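Local coordinates for toxin 2A (Paenibacillus larvae, PDB 5URP), which is an ADP-ribosyltransferase toxin and virulence factor, which probably transfers ADP-ribose from NAD+ to a target protein in the host cell, at residues A[48-51]-A[52-55]. Residues are numbered along the deposited sequence; the frame is centred on the assembly and turned at random.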
ATOM      1  N   LEU A  48      -4.039 -18.382 -10.845  1.00 26.42           N
ATOM      2  CA  LEU A  48      -3.182 -18.599  -9.686  1.00 24.88           C
ATOM      3  C   LEU A  48      -3.023 -20.079  -9.380  1.00 28.77           C
ATOM      4  O   LEU A  48      -3.974 -20.858  -9.504  1.00 29.59           O
ATOM      5  CB  LEU A  48      -3.767 -17.907  -8.460  1.00 25.63           C
ATOM      6  CG  LEU A  48      -3.689 -16.388  -8.390  1.00 25.69           C
ATOM      7  CD1 LEU A  48      -4.500 -15.904  -7.184  1.00 24.88           C
ATOM      8  CD2 LEU A  48      -2.238 -15.948  -8.276  1.00 28.41           C
ATOM      9  N   THR A  49      -1.814 -20.463  -8.978  1.00 27.04           N
ATOM     10  CA  THR A  49      -1.585 -21.831  -8.523  1.00 27.36           C
ATOM     11  C   THR A  49      -1.931 -21.908  -7.039  1.00 24.43           C
ATOM     12  O   THR A  49      -1.970 -20.904  -6.345  1.00 24.95           O
ATOM     13  CB  THR A  49      -0.135 -22.262  -8.686  1.00 27.62           C
ATOM     14  OG1 THR A  49       0.646 -21.497  -7.761  1.00 26.73           O
ATOM     15  CG2 THR A  49       0.377 -22.046 -10.108  1.00 29.89           C
ATOM     16  N   GLU A  50      -2.140 -23.131  -6.550  1.00 32.01           N
ATOM     17  CA  GLU A  50      -2.463 -23.284  -5.129  1.00 32.50           C
ATOM     18  C   GLU A  50      -1.341 -22.750  -4.239  1.00 26.22           C
ATOM     19  O   GLU A  50      -1.608 -22.120  -3.206  1.00 26.30           O
ATOM     20  CB  GLU A  50      -2.774 -24.751  -4.818  1.00 39.15           C
ATOM     21  CG  GLU A  50      -4.056 -25.246  -5.480  1.00 57.22           C
ATOM     22  CD  GLU A  50      -5.274 -24.405  -5.119  1.00 58.62           C
ATOM     23  OE1 GLU A  50      -5.583 -24.273  -3.912  1.00 53.79           O
ATOM     24  OE2 GLU A  50      -5.917 -23.861  -6.042  1.00 57.06           O
ATOM     25  N   GLU A  51      -0.083 -22.998  -4.607  1.00 28.28           N
ATOM     26  CA  GLU A  51       1.026 -22.477  -3.807  1.00 30.38           C
ATOM     27  C   GLU A  51       1.112 -20.956  -3.851  1.00 26.69           C
ATOM     28  O   GLU A  51       1.431 -20.328  -2.827  1.00 24.99           O
ATOM     29  CB  GLU A  51       2.347 -23.113  -4.261  1.00 45.03           C
ATOM     30  CG  GLU A  51       3.510 -22.876  -3.293  1.00 65.21           C
ATOM     31  CD  GLU A  51       3.144 -23.134  -1.818  1.00 75.35           C
ATOM     32  OE1 GLU A  51       2.743 -24.272  -1.482  1.00 85.21           O
ATOM     33  OE2 GLU A  51       3.238 -22.191  -0.995  1.00 67.92           O
ATOM     34  N   GLU A  52       0.777 -20.326  -4.984  1.00 24.24           N
ATOM     35  CA  GLU A  52       0.724 -18.872  -5.014  1.00 23.68           C
ATOM     36  C   GLU A  52      -0.339 -18.346  -4.060  1.00 25.51           C
ATOM     37  O   GLU A  52      -0.083 -17.416  -3.282  1.00 23.55           O
ATOM     38  CB  GLU A  52       0.453 -18.361  -6.434  1.00 25.49           C
ATOM     39  CG  GLU A  52       1.683 -18.461  -7.341  1.00 25.53           C
ATOM     40  CD  GLU A  52       1.379 -18.306  -8.845  1.00 30.26           C
ATOM     41  OE1 GLU A  52       0.204 -18.332  -9.256  1.00 30.34           O
ATOM     42  OE2 GLU A  52       2.333 -18.232  -9.629  1.00 33.40           O
ATOM     43  N   LYS A  53      -1.542 -18.909  -4.121  1.00 24.42           N
ATOM     44  CA  LYS A  53      -2.608 -18.489  -3.202  1.00 24.18           C
ATOM     45  C   LYS A  53      -2.160 -18.609  -1.756  1.00 23.84           C
ATOM     46  O   LYS A  53      -2.379 -17.692  -0.953  1.00 23.02           O
ATOM     47  CB  LYS A  53      -3.868 -19.328  -3.426  1.00 26.68           C
ATOM     48  CG  LYS A  53      -4.527 -19.096  -4.783  1.00 29.22           C
ATOM     49  CD  LYS A  53      -5.678 -20.070  -4.964  1.00 31.97           C
ATOM     50  CE  LYS A  53      -6.282 -19.997  -6.339  1.00 42.94           C
ATOM     51  NZ  LYS A  53      -6.861 -21.318  -6.684  1.00 58.08           N
ATOM     52  N   ARG A  54      -1.550 -19.734  -1.399  1.00 23.70           N
ATOM     53  CA  ARG A  54      -1.117 -19.950  -0.019  1.00 25.34           C
ATOM     54  C   ARG A  54      -0.109 -18.895   0.424  1.00 27.74           C
ATOM     55  O   ARG A  54      -0.185 -18.388   1.551  1.00 23.87           O
ATOM     56  CB  ARG A  54      -0.537 -21.348   0.114  1.00 26.85           C
ATOM     57  CG  ARG A  54       0.102 -21.618   1.449  1.00 46.23           C
ATOM     58  CD  ARG A  54       0.646 -23.035   1.501  1.00 68.27           C
ATOM     59  NE  ARG A  54       2.089 -23.025   1.731  1.00 77.78           N
ATOM     60  CZ  ARG A  54       2.674 -23.171   2.918  1.00 78.79           C
ATOM     61  NH1 ARG A  54       3.998 -23.123   3.005  1.00 70.58           N
ATOM     62  NH2 ARG A  54       1.956 -23.377   4.015  1.00 86.42           N
ATOM     63  N   GLN A  55       0.849 -18.545  -0.442  1.00 26.04           N
ATOM     64  CA  GLN A  55       1.844 -17.547  -0.049  1.00 24.21           C
ATOM     65  C   GLN A  55       1.237 -16.169   0.093  1.00 25.15           C
ATOM     66  O   GLN A  55       1.668 -15.401   0.964  1.00 24.63           O
ATOM     67  CB  GLN A  55       3.014 -17.511  -1.042  1.00 24.65           C
ATOM     68  CG  GLN A  55       3.863 -18.745  -1.030  1.00 34.18           C
ATOM     69  CD  GLN A  55       4.513 -19.033   0.325  1.00 36.69           C
ATOM     70  OE1 GLN A  55       4.699 -18.136   1.167  1.00 35.50           O
ATOM     71  NE2 GLN A  55       4.831 -20.296   0.553  1.00 50.45           N
TER
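With chi1 of 68°, Thr49 tucks OG1 between its own backbone N and carbonyl carbon, while Glu52 swings CG beside its backbone N and then runs extended back past the threonine. The pair thereby closes a reciprocal capping box at the start of helix 50-61: Thr49 OG1 accepts from Glu52 N at 3.0 Å, and Glu52 OE1 accepts from Thr49 N at 2.9 Å. The second bond is nearly straight at the hydrogen, yet it reaches OE1 from above the carboxylate plane, 44° out of it. The Glu52 carboxylate also forms salt bridges through OE2 and OE1, so the cap ties this helix start to Lys90 on helix 79-92 and to Lys94 just beyond its end, respectively. Leu48 continues the same buried side, its CD2 lying 3.6 Å from Glu52 OE1 and its CB against the aliphatic chain of Lys53.

The extended Lys53 chain passes over Thr49 O, and its NZ forms a salt bridge to Glu50 OE2 at 2.8 Å, on the syn side but out of the carboxylate plane. Glu51, bent at chi2, curls its carboxylate forward so that OE2 receives two donors: Arg54 NE at 3.1 Å, in the guanidinium plane and on the syn lone pair, and Gln55 NE2 at 2.9 Å, nearly along the C-O axis. The Glu51 and Arg54 chains run side by side; their flat ends are turned 74° apart, and the hydrogen bond of this salt bridge runs through NE alone.

Three glutamates near the N-terminus of the helix would probably be favoured by the positive end of its dipole, and their lysine and arginine partners probably help to keep the carboxylates ionised.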